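PDB 1COT: cytochrome c-550 from Paracoccus denitrificans, which binds a covalently attached heme c and probably shuttles electrons between redox partners. Local coordinates for residues Thr35-Tyr40 against Glu51-Gly56; Ala5-Lys10 against Gln108-Ala113; Tyr40-Arg45 against Leu69-Ala74. All blocks are in the same frame, centred on the assembly; numbering follows the deposited sequence.

Interaction 1 of 3, residues Thr35-Tyr40 against Glu51-Gly56. With HEC (heme c), chain B.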
loop_
_atom_site.group_PDB
_atom_site.type_symbol
_atom_site.label_atom_id
_atom_site.label_comp_id
_atom_site.label_asym_id
_atom_site.label_seq_id
_atom_site.Cartn_x
_atom_site.Cartn_y
_atom_site.Cartn_z
ATOM N N THR A 35 -11.846 -3.434 -2.788
ATOM C CA THR A 35 -11.979 -3.138 -1.377
ATOM C C THR A 35 -10.892 -2.152 -0.973
ATOM O O THR A 35 -11.095 -1.285 -0.126
ATOM C CB THR A 35 -11.731 -4.437 -0.599
ATOM O OG1 THR A 35 -12.641 -5.436 -1.037
ATOM C CG2 THR A 35 -11.831 -4.222 0.906
ATOM N N GLY A 36 -9.725 -2.317 -1.590
ATOM C CA GLY A 36 -8.600 -1.453 -1.314
ATOM C C GLY A 36 -8.310 -0.643 -2.574
ATOM O O GLY A 36 -8.846 -0.918 -3.646
ATOM N N PRO A 37 -7.453 0.351 -2.421
ATOM C CA PRO A 37 -7.075 1.214 -3.535
ATOM C C PRO A 37 -6.208 0.522 -4.573
ATOM O O PRO A 37 -5.548 -0.488 -4.294
ATOM C CB PRO A 37 -6.190 2.320 -2.931
ATOM C CG PRO A 37 -6.167 2.130 -1.421
ATOM C CD PRO A 37 -6.935 0.855 -1.118
ATOM N N ASN A 38 -6.195 1.087 -5.784
ATOM C CA ASN A 38 -5.386 0.580 -6.878
ATOM C C ASN A 38 -3.934 0.794 -6.438
ATOM O O ASN A 38 -3.592 1.872 -5.951
ATOM C CB ASN A 38 -5.705 1.453 -8.098
ATOM C CG ASN A 38 -4.946 1.094 -9.347
ATOM O OD1 ASN A 38 -4.096 0.193 -9.377
ATOM N ND2 ASN A 38 -5.266 1.825 -10.404
ATOM N N LEU A 39 -3.082 -0.220 -6.598
ATOM C CA LEU A 39 -1.678 -0.148 -6.209
ATOM C C LEU A 39 -0.709 0.248 -7.300
ATOM O O LEU A 39 0.485 0.368 -7.041
ATOM C CB LEU A 39 -1.213 -1.336 -5.338
ATOM C CG LEU A 39 -2.061 -1.488 -4.071
ATOM C CD1 LEU A 39 -1.644 -2.744 -3.309
ATOM C CD2 LEU A 39 -1.899 -0.264 -3.178
ATOM N N TYR A 40 -1.220 0.459 -8.507
ATOM C CA TYR A 40 -0.326 0.864 -9.570
ATOM C C TYR A 40 0.235 2.206 -9.112
ATOM O O TYR A 40 -0.504 3.057 -8.615
ATOM C CB TYR A 40 -1.129 1.158 -10.848
ATOM C CG TYR A 40 -0.208 1.803 -11.852
ATOM C CD1 TYR A 40 -0.008 3.185 -11.910
ATOM C CD2 TYR A 40 0.485 1.006 -12.762
ATOM C CE1 TYR A 40 0.862 3.814 -12.800
ATOM C CE2 TYR A 40 1.348 1.609 -13.670
ATOM C CZ TYR A 40 1.535 2.989 -13.699
ATOM O OH TYR A 40 2.393 3.543 -14.616
ATOM N N GLU A 51 -7.823 8.762 -5.701
ATOM C CA GLU A 51 -9.036 9.500 -5.977
ATOM C C GLU A 51 -10.260 8.603 -5.913
ATOM O O GLU A 51 -10.271 7.516 -6.487
ATOM C CB GLU A 51 -8.865 10.123 -7.377
ATOM C CG GLU A 51 -9.908 11.178 -7.765
ATOM C CD GLU A 51 -9.764 11.550 -9.217
ATOM O OE1 GLU A 51 -8.918 11.070 -9.948
ATOM O OE2 GLU A 51 -10.640 12.446 -9.594
ATOM N N GLY A 52 -11.283 9.088 -5.218
ATOM C CA GLY A 52 -12.513 8.342 -5.077
ATOM C C GLY A 52 -12.424 7.223 -4.051
ATOM O O GLY A 52 -13.445 6.608 -3.726
ATOM N N PHE A 53 -11.224 6.942 -3.535
ATOM C CA PHE A 53 -11.098 5.887 -2.545
ATOM C C PHE A 53 -11.463 6.441 -1.183
ATOM O O PHE A 53 -10.980 7.493 -0.772
ATOM C CB PHE A 53 -9.730 5.182 -2.521
ATOM C CG PHE A 53 -9.852 3.966 -1.638
ATOM C CD1 PHE A 53 -10.366 2.784 -2.172
ATOM C CD2 PHE A 53 -9.487 4.042 -0.293
ATOM C CE1 PHE A 53 -10.500 1.671 -1.342
ATOM C CE2 PHE A 53 -9.603 2.938 0.552
ATOM C CZ PHE A 53 -10.126 1.766 -0.000
ATOM N N LYS A 54 -12.327 5.719 -0.476
ATOM C CA LYS A 54 -12.755 6.140 0.849
ATOM C C LYS A 54 -11.842 5.498 1.881
ATOM O O LYS A 54 -12.076 4.383 2.347
ATOM C CB LYS A 54 -14.209 5.774 1.147
ATOM C CG LYS A 54 -15.206 6.918 1.015
ATOM C CD LYS A 54 -16.590 6.448 0.583
ATOM C CE LYS A 54 -16.587 5.752 -0.768
ATOM N NZ LYS A 54 -17.908 5.713 -1.407
ATOM N N TYR A 55 -10.800 6.217 2.230
ATOM C CA TYR A 55 -9.846 5.729 3.195
ATOM C C TYR A 55 -10.353 5.785 4.622
ATOM O O TYR A 55 -11.273 6.539 4.935
ATOM C CB TYR A 55 -8.645 6.674 3.113
ATOM C CG TYR A 55 -7.805 6.441 1.883
ATOM C CD1 TYR A 55 -6.927 5.355 1.841
ATOM C CD2 TYR A 55 -7.872 7.299 0.783
ATOM C CE1 TYR A 55 -6.134 5.135 0.717
ATOM C CE2 TYR A 55 -7.084 7.101 -0.350
ATOM C CZ TYR A 55 -6.214 6.011 -0.371
ATOM O OH TYR A 55 -5.433 5.789 -1.467
ATOM N N GLY A 56 -9.727 5.006 5.491
ATOM C CA GLY A 56 -10.108 5.000 6.882
ATOM C C GLY A 56 -9.564 6.256 7.562
ATOM O O GLY A 56 -8.705 6.961 7.034
HETATM FE FE HEC B . -4.175 -3.334 1.416
HETATM C CHA HEC B . -4.609 -0.024 1.801
HETATM C CHB HEC B . -0.965 -2.840 0.544
HETATM C CHC HEC B . -3.736 -6.681 1.036
HETATM C CHD HEC B . -7.430 -3.880 2.158
HETATM N NA HEC B . -3.001 -1.767 1.222
HETATM C C1A HEC B . -3.389 -0.448 1.424
HETATM C C2A HEC B . -2.261 0.420 1.171
HETATM C C3A HEC B . -1.218 -0.352 0.816
HETATM C C4A HEC B . -1.685 -1.702 0.844
HETATM C CMA HEC B . 0.185 0.076 0.458
HETATM C CAA HEC B . -2.288 1.919 1.298
HETATM C CBA HEC B . -2.632 2.526 -0.070
HETATM C CGA HEC B . -2.604 4.054 -0.171
HETATM O O1A HEC B . -3.237 4.427 -1.120
HETATM O O2A HEC B . -2.033 4.815 0.572
HETATM N NB HEC B . -2.688 -4.527 0.927
HETATM C C1B HEC B . -1.454 -4.100 0.545
HETATM C C2B HEC B . -0.669 -5.249 0.212
HETATM C C3B HEC B . -1.451 -6.305 0.366
HETATM C C4B HEC B . -2.696 -5.855 0.817
HETATM C CMB HEC B . 0.810 -5.165 -0.207
HETATM C CAB HEC B . -1.036 -7.716 0.247
HETATM C CBB HEC B . 0.101 -8.280 1.050
HETATM N NC HEC B . -5.288 -4.928 1.579
HETATM C C1C HEC B . -4.966 -6.243 1.373
HETATM C C2C HEC B . -6.123 -7.091 1.567
HETATM C C3C HEC B . -7.164 -6.286 1.870
HETATM C C4C HEC B . -6.647 -4.952 1.860
HETATM C CMC HEC B . -6.125 -8.611 1.445
HETATM C CAC HEC B . -8.602 -6.631 2.151
HETATM C CBC HEC B . -9.151 -7.849 2.823
HETATM N ND HEC B . -5.713 -2.184 1.923
HETATM C C1D HEC B . -6.992 -2.609 2.176
HETATM C C2D HEC B . -7.819 -1.455 2.479
HETATM C C3D HEC B . -7.005 -0.390 2.353
HETATM C C4D HEC B . -5.699 -0.839 2.027
HETATM C CMD HEC B . -9.283 -1.481 2.855
HETATM C CAD HEC B . -7.352 1.015 2.663
HETATM C CBD HEC B . -6.872 1.154 4.141
HETATM C CGD HEC B . -7.414 2.276 4.943
HETATM O O1D HEC B . -8.110 3.160 4.502
HETATM O O2D HEC B . -7.073 2.262 6.154
#
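Pro37 lies over one face of the Phe53 ring, and this CH-pi contact carries the packing: Pro37 CD stands 3.7 Å from the ring centroid of Phe53, only 18° off the normal though shifted toward the rim. With CG anti to the backbone N (chi1 -169°), the phenyl group is carried across to the 35-40 loop. Its leading atom, Phe53 CZ, comes to 3.2 Å from Thr35 O, which sits at the ring edge near its plane. The neighbouring ring carbon of the proline, Pro37 CG, meets a second aromatic, 3.7 Å from Tyr55 CE1. The two aromatics also pack on each other, Phe53 CD2 resting over the centre of the Tyr55 ring.

All this belongs to the heme pocket of a class I cytochrome c, on the proximal side, where Pro37 O accepts a hydrogen bond from ND1 of the axial ligand His19, which is likely to help fix the rotation of the imidazole. Replacing Phe53 by an alanine would probably take away the ring face under Pro37 CD and open a gap beside the heme propionate stem, since Phe53 CE2 packs 3.6 Å from HEC CAD.

The polar contacts run to the propionates. Tyr55 OH donates to HEC O1A at 2.6 Å, and the same hydroxyl is also hydrogen-bonded to Glu50 N. One residue on, Gly56 N gives a bond of 2.6 Å to HEC O1D, nearly straight at 163°. Within the first loop, Asn38 OD1 accepts from Tyr40 N in an Asx turn, the donor standing well above the carbonyl plane.

Interaction 2 of 3, residues Ala5-Lys10 against Gln108-Ala113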
loop_
_atom_site.group_PDB
_atom_site.type_symbol
_atom_site.label_atom_id
_atom_site.label_comp_id
_atom_site.label_asym_id
_atom_site.label_seq_id
_atom_site.Cartn_x
_atom_site.Cartn_y
_atom_site.Cartn_z
ATOM N N ALA A 5 11.081 -8.967 -7.209
ATOM C CA ALA A 5 9.791 -8.645 -7.802
ATOM C C ALA A 5 9.075 -9.851 -8.420
ATOM O O ALA A 5 7.844 -9.886 -8.479
ATOM C CB ALA A 5 9.903 -7.500 -8.789
ATOM N N ALA A 6 9.834 -10.854 -8.877
ATOM C CA ALA A 6 9.214 -12.032 -9.455
ATOM C C ALA A 6 8.459 -12.806 -8.381
ATOM O O ALA A 6 7.305 -13.207 -8.572
ATOM C CB ALA A 6 10.224 -12.888 -10.208
ATOM N N LYS A 7 9.101 -12.961 -7.226
ATOM C CA LYS A 7 8.499 -13.638 -6.097
ATOM C C LYS A 7 7.380 -12.748 -5.594
ATOM O O LYS A 7 6.324 -13.216 -5.170
ATOM C CB LYS A 7 9.535 -13.790 -4.998
ATOM C CG LYS A 7 10.380 -15.030 -5.244
ATOM C CD LYS A 7 11.329 -15.337 -4.106
ATOM C CE LYS A 7 12.410 -16.331 -4.500
ATOM N NZ LYS A 7 13.770 -15.796 -4.324
ATOM N N GLY A 8 7.622 -11.445 -5.676
ATOM C CA GLY A 8 6.634 -10.474 -5.242
ATOM C C GLY A 8 5.330 -10.598 -6.021
ATOM O O GLY A 8 4.245 -10.416 -5.471
ATOM N N GLU A 9 5.403 -10.922 -7.307
ATOM C CA GLU A 9 4.188 -11.060 -8.080
ATOM C C GLU A 9 3.334 -12.204 -7.545
ATOM O O GLU A 9 2.107 -12.155 -7.515
ATOM C CB GLU A 9 4.502 -11.261 -9.559
ATOM C CG GLU A 9 3.224 -11.665 -10.309
ATOM C CD GLU A 9 3.363 -11.539 -11.796
ATOM O OE1 GLU A 9 4.614 -11.486 -12.192
ATOM O OE2 GLU A 9 2.409 -11.475 -12.552
ATOM N N LYS A 10 3.995 -13.262 -7.098
ATOM C CA LYS A 10 3.282 -14.397 -6.549
ATOM C C LYS A 10 2.726 -13.999 -5.186
ATOM O O LYS A 10 1.601 -14.339 -4.824
ATOM C CB LYS A 10 4.214 -15.564 -6.297
ATOM C CG LYS A 10 4.763 -16.221 -7.541
ATOM C CD LYS A 10 5.572 -17.441 -7.157
ATOM C CE LYS A 10 7.004 -17.385 -7.656
ATOM N NZ LYS A 10 7.377 -18.574 -8.436
ATOM N N GLN A 108 7.803 -9.486 2.806
ATOM C CA GLN A 108 7.345 -8.123 2.575
ATOM C C GLN A 108 8.153 -7.429 1.480
ATOM O O GLN A 108 7.604 -6.757 0.618
ATOM C CB GLN A 108 7.309 -7.267 3.866
ATOM C CG GLN A 108 6.458 -7.848 5.014
ATOM C CD GLN A 108 7.357 -8.584 5.970
ATOM O OE1 GLN A 108 8.154 -9.430 5.560
ATOM N NE2 GLN A 108 7.248 -8.269 7.255
ATOM N N ALA A 109 9.471 -7.583 1.509
ATOM C CA ALA A 109 10.317 -6.954 0.510
ATOM C C ALA A 109 10.032 -7.393 -0.926
ATOM O O ALA A 109 10.147 -6.600 -1.854
ATOM C CB ALA A 109 11.786 -7.175 0.834
ATOM N N ASP A 110 9.660 -8.657 -1.106
ATOM C CA ASP A 110 9.369 -9.154 -2.434
ATOM C C ASP A 110 8.122 -8.502 -2.983
ATOM O O ASP A 110 8.092 -8.013 -4.101
ATOM C CB ASP A 110 9.117 -10.657 -2.373
ATOM C CG ASP A 110 10.322 -11.448 -1.983
ATOM O OD1 ASP A 110 11.467 -10.872 -2.230
ATOM O OD2 ASP A 110 10.230 -12.545 -1.480
ATOM N N VAL A 111 7.069 -8.502 -2.165
ATOM C CA VAL A 111 5.846 -7.888 -2.635
ATOM C C VAL A 111 6.082 -6.406 -2.900
ATOM O O VAL A 111 5.577 -5.847 -3.871
ATOM C CB VAL A 111 4.604 -8.216 -1.803
ATOM C CG1 VAL A 111 4.552 -7.374 -0.533
ATOM C CG2 VAL A 111 3.348 -7.986 -2.630
ATOM N N VAL A 112 6.868 -5.752 -2.043
ATOM C CA VAL A 112 7.139 -4.342 -2.248
ATOM C C VAL A 112 7.922 -4.121 -3.541
ATOM O O VAL A 112 7.683 -3.166 -4.278
ATOM C CB VAL A 112 7.720 -3.678 -1.005
ATOM C CG1 VAL A 112 8.247 -2.286 -1.338
ATOM C CG2 VAL A 112 6.649 -3.591 0.064
ATOM N N ALA A 113 8.852 -5.026 -3.828
ATOM C CA ALA A 113 9.646 -4.930 -5.044
ATOM C C ALA A 113 8.735 -4.984 -6.272
ATOM O O ALA A 113 8.939 -4.295 -7.267
ATOM C CB ALA A 113 10.679 -6.052 -5.100
#
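Helix segments 5-10 and 108-113 cross almost at right angles (-95°), their axes only 6.6 Å apart, a separation made possible by Gly8, whose CA lies 3.8 Å from Val111 CA. The glycine backbone is pressed directly against the other helix: Gly8 CA makes a CA-H...O contact of 3.1 Å with Asp110 O, and a beta carbon on this residue would collide with that carbonyl oxygen.

Small side chains keep the two helices close beyond the crossing point. Ala113 CB reaches to 3.6 Å from Ala5 N, while the methyl of Ala5 lies alongside the last carbonyl group of the partner segment, with Ala5 CB 3.7 Å from Ala113 O. Val111 sends CG2 to 3.8 Å from Gly8 O. The carboxylate of Asp110 meets the aliphatic base of Lys7, OD2 lying 3.8 Å from Lys7 CB; the amine, Lys7 NZ, on a chain bent at its end, stays 5.6 Å from Asp110 OD2, too far for contact. The other oxygen, Asp110 OD1, is instead hydrogen-bonded to Asp4 N, just ahead of the first helix.

This is the crossing of N- and C-terminal helices characteristic of the cytochrome c fold. Val111 faces inward, near Cys15 and the heme, and packs on Phe12 and Met104, while Val112 turns away from helix 5-11 to rest on Leu76 and Ile77 of helix 73-81.

Interaction 3 of 3, residues Tyr40-Arg45 against Leu69-Ala74. With HEC (heme c), chain B.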
loop_
_atom_site.group_PDB
_atom_site.type_symbol
_atom_site.label_atom_id
_atom_site.label_comp_id
_atom_site.label_asym_id
_atom_site.label_seq_id
_atom_site.Cartn_x
_atom_site.Cartn_y
_atom_site.Cartn_z
ATOM N N TYR A 40 -1.220 0.459 -8.507
ATOM C CA TYR A 40 -0.326 0.864 -9.570
ATOM C C TYR A 40 0.235 2.206 -9.112
ATOM O O TYR A 40 -0.504 3.057 -8.615
ATOM C CB TYR A 40 -1.129 1.158 -10.848
ATOM C CG TYR A 40 -0.208 1.803 -11.852
ATOM C CD1 TYR A 40 -0.008 3.185 -11.910
ATOM C CD2 TYR A 40 0.485 1.006 -12.762
ATOM C CE1 TYR A 40 0.862 3.814 -12.800
ATOM C CE2 TYR A 40 1.348 1.609 -13.670
ATOM C CZ TYR A 40 1.535 2.989 -13.699
ATOM O OH TYR A 40 2.393 3.543 -14.616
ATOM N N GLY A 41 1.548 2.371 -9.285
ATOM C CA GLY A 41 2.257 3.583 -8.922
ATOM C C GLY A 41 2.210 3.929 -7.444
ATOM O O GLY A 41 2.349 5.101 -7.082
ATOM N N VAL A 42 2.023 2.940 -6.566
ATOM C CA VAL A 42 1.967 3.254 -5.137
ATOM C C VAL A 42 3.286 3.755 -4.583
ATOM O O VAL A 42 3.321 4.610 -3.700
ATOM C CB VAL A 42 1.377 2.140 -4.259
ATOM C CG1 VAL A 42 2.281 0.904 -4.282
ATOM C CG2 VAL A 42 1.132 2.609 -2.837
ATOM N N VAL A 43 4.393 3.230 -5.105
ATOM C CA VAL A 43 5.672 3.698 -4.596
ATOM C C VAL A 43 5.895 5.115 -5.080
ATOM O O VAL A 43 5.842 5.386 -6.283
ATOM C CB VAL A 43 6.826 2.794 -5.017
ATOM C CG1 VAL A 43 8.127 3.233 -4.352
ATOM C CG2 VAL A 43 6.508 1.340 -4.682
ATOM N N GLY A 44 6.150 6.024 -4.147
ATOM C CA GLY A 44 6.370 7.414 -4.467
ATOM C C GLY A 44 5.069 8.202 -4.438
ATOM O O GLY A 44 5.076 9.434 -4.524
ATOM N N ARG A 45 3.948 7.512 -4.287
ATOM C CA ARG A 45 2.673 8.212 -4.243
ATOM C C ARG A 45 2.374 8.738 -2.844
ATOM O O ARG A 45 2.696 8.081 -1.857
ATOM C CB ARG A 45 1.626 7.190 -4.619
ATOM C CG ARG A 45 0.209 7.682 -4.621
ATOM C CD ARG A 45 -0.635 6.635 -5.331
ATOM N NE ARG A 45 -1.345 5.752 -4.421
ATOM C CZ ARG A 45 -1.880 4.595 -4.818
ATOM N NH1 ARG A 45 -1.791 4.178 -6.081
ATOM N NH2 ARG A 45 -2.521 3.847 -3.930
ATOM N N LEU A 69 4.537 13.192 3.171
ATOM C CA LEU A 69 4.780 11.770 3.152
ATOM C C LEU A 69 4.221 11.044 1.949
ATOM O O LEU A 69 3.038 11.105 1.620
ATOM C CB LEU A 69 4.259 11.108 4.442
ATOM C CG LEU A 69 4.701 9.654 4.608
ATOM C CD1 LEU A 69 6.228 9.586 4.611
ATOM C CD2 LEU A 69 4.159 9.119 5.920
ATOM N N THR A 70 5.136 10.351 1.300
ATOM C CA THR A 70 4.827 9.553 0.140
ATOM C C THR A 70 5.330 8.176 0.493
ATOM O O THR A 70 6.238 8.034 1.303
ATOM C CB THR A 70 5.471 10.072 -1.153
ATOM O OG1 THR A 70 6.879 10.001 -1.029
ATOM C CG2 THR A 70 5.019 11.504 -1.417
ATOM N N TRP A 71 4.747 7.164 -0.092
ATOM C CA TRP A 71 5.215 5.843 0.238
ATOM C C TRP A 71 6.579 5.478 -0.300
ATOM O O TRP A 71 6.846 5.579 -1.497
ATOM C CB TRP A 71 4.296 4.836 -0.455
ATOM C CG TRP A 71 2.992 4.673 0.227
ATOM C CD1 TRP A 71 1.784 4.951 -0.312
ATOM C CD2 TRP A 71 2.775 4.170 1.545
ATOM N NE1 TRP A 71 0.798 4.648 0.594
ATOM C CE2 TRP A 71 1.381 4.170 1.742
ATOM C CE3 TRP A 71 3.632 3.721 2.555
ATOM C CZ2 TRP A 71 0.830 3.732 2.955
ATOM C CZ3 TRP A 71 3.083 3.300 3.752
ATOM C CH2 TRP A 71 1.695 3.302 3.942
ATOM N N THR A 72 7.449 5.032 0.586
ATOM C CA THR A 72 8.777 4.598 0.213
ATOM C C THR A 72 8.737 3.086 0.352
ATOM O O THR A 72 7.848 2.570 1.029
ATOM C CB THR A 72 9.866 5.121 1.164
ATOM O OG1 THR A 72 9.603 4.663 2.475
ATOM C CG2 THR A 72 9.883 6.639 1.114
ATOM N N GLU A 73 9.671 2.374 -0.269
ATOM C CA GLU A 73 9.664 0.927 -0.138
ATOM C C GLU A 73 9.794 0.509 1.333
ATOM O O GLU A 73 9.120 -0.407 1.804
ATOM C CB GLU A 73 10.763 0.268 -0.999
ATOM C CG GLU A 73 10.375 0.147 -2.479
ATOM C CD GLU A 73 11.485 -0.403 -3.337
ATOM O OE1 GLU A 73 11.682 -1.594 -3.496
ATOM O OE2 GLU A 73 12.208 0.542 -3.886
ATOM N N ALA A 74 10.661 1.192 2.077
ATOM C CA ALA A 74 10.835 0.861 3.482
ATOM C C ALA A 74 9.556 1.024 4.288
ATOM O O ALA A 74 9.187 0.170 5.091
ATOM C CB ALA A 74 11.936 1.713 4.087
HETATM FE FE HEC B . -4.175 -3.334 1.416
HETATM C CHA HEC B . -4.609 -0.024 1.801
HETATM C CHB HEC B . -0.965 -2.840 0.544
HETATM C CHC HEC B . -3.736 -6.681 1.036
HETATM C CHD HEC B . -7.430 -3.880 2.158
HETATM N NA HEC B . -3.001 -1.767 1.222
HETATM C C1A HEC B . -3.389 -0.448 1.424
HETATM C C2A HEC B . -2.261 0.420 1.171
HETATM C C3A HEC B . -1.218 -0.352 0.816
HETATM C C4A HEC B . -1.685 -1.702 0.844
HETATM C CMA HEC B . 0.185 0.076 0.458
HETATM C CAA HEC B . -2.288 1.919 1.298
HETATM C CBA HEC B . -2.632 2.526 -0.070
HETATM C CGA HEC B . -2.604 4.054 -0.171
HETATM O O1A HEC B . -3.237 4.427 -1.120
HETATM O O2A HEC B . -2.033 4.815 0.572
HETATM N NB HEC B . -2.688 -4.527 0.927
HETATM C C1B HEC B . -1.454 -4.100 0.545
HETATM C C2B HEC B . -0.669 -5.249 0.212
HETATM C C3B HEC B . -1.451 -6.305 0.366
HETATM C C4B HEC B . -2.696 -5.855 0.817
HETATM C CMB HEC B . 0.810 -5.165 -0.207
HETATM C CAB HEC B . -1.036 -7.716 0.247
HETATM C CBB HEC B . 0.101 -8.280 1.050
HETATM N NC HEC B . -5.288 -4.928 1.579
HETATM C C1C HEC B . -4.966 -6.243 1.373
HETATM C C2C HEC B . -6.123 -7.091 1.567
HETATM C C3C HEC B . -7.164 -6.286 1.870
HETATM C C4C HEC B . -6.647 -4.952 1.860
HETATM C CMC HEC B . -6.125 -8.611 1.445
HETATM C CAC HEC B . -8.602 -6.631 2.151
HETATM C CBC HEC B . -9.151 -7.849 2.823
HETATM N ND HEC B . -5.713 -2.184 1.923
HETATM C C1D HEC B . -6.992 -2.609 2.176
HETATM C C2D HEC B . -7.819 -1.455 2.479
HETATM C C3D HEC B . -7.005 -0.390 2.353
HETATM C C4D HEC B . -5.699 -0.839 2.027
HETATM C CMD HEC B . -9.283 -1.481 2.855
HETATM C CAD HEC B . -7.352 1.015 2.663
HETATM C CBD HEC B . -6.872 1.154 4.141
HETATM C CGD HEC B . -7.414 2.276 4.943
HETATM O O1D HEC B . -8.110 3.160 4.502
HETATM O O2D HEC B . -7.073 2.262 6.154
#
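A type II beta turn, Val42 to Arg45, docks against the chain leading into helix 73-81 and lines the propionate end of the heme crevice. Two backbone bonds fasten it to Trp71: Gly44 N donates to Trp71 O (2.8 Å), and Trp71 N donates to Arg45 O (2.9 Å). Thr70 CB leans on the turn, 3.5 Å from Gly44 O.

The indole is the main side chain here. With CG anti to its carbonyl carbon (chi1 -77°), Trp71 swings past the turn, its CB 3.4 Å from Val42 O and its CD1 3.5 Å from Val42 CG2. NE1, at the ring edge, donates to HEC O2A at 2.8 Å, the propionate oxygen lying near the indole plane and the bond close to straight (166°). Arg45 grips the other oxygen: its NH2 donates to HEC O1A at 3.0 Å, edge-on to the guanidinium, while NH1 bonds to Asn38 O. The positive charge is likely to stabilise this propionate as an anion. Tyr79 and Trp86 meet the indole with their rings. Such a tryptophan and arginine, sharing one heme propionate, are typical of the class I cytochrome c pocket.

Interactions 1 and 3 form one continuous heme-binding region: their centres are 14 Å apart, they share Tyr40, and their segments alternate along the chain, so the loops between strand 21-22 and helix 57-65 are interlaced with the chain entering helix 73-81. They also pack directly, Pro37 CB lying 4.1 Å from Arg45 NH2, and both bind the same propionate oxygen. Interaction 2 brings together the first and last helices, enclosing the other two in sequence. Its centre lies 20 Å from that of interaction 1, across the chain's centre, yet it touches interaction 3, where Val112 packs on Glu73. Interactions 1 and 3 thus hold the propionate end of the heme, while interaction 2 comes close to it through Val111.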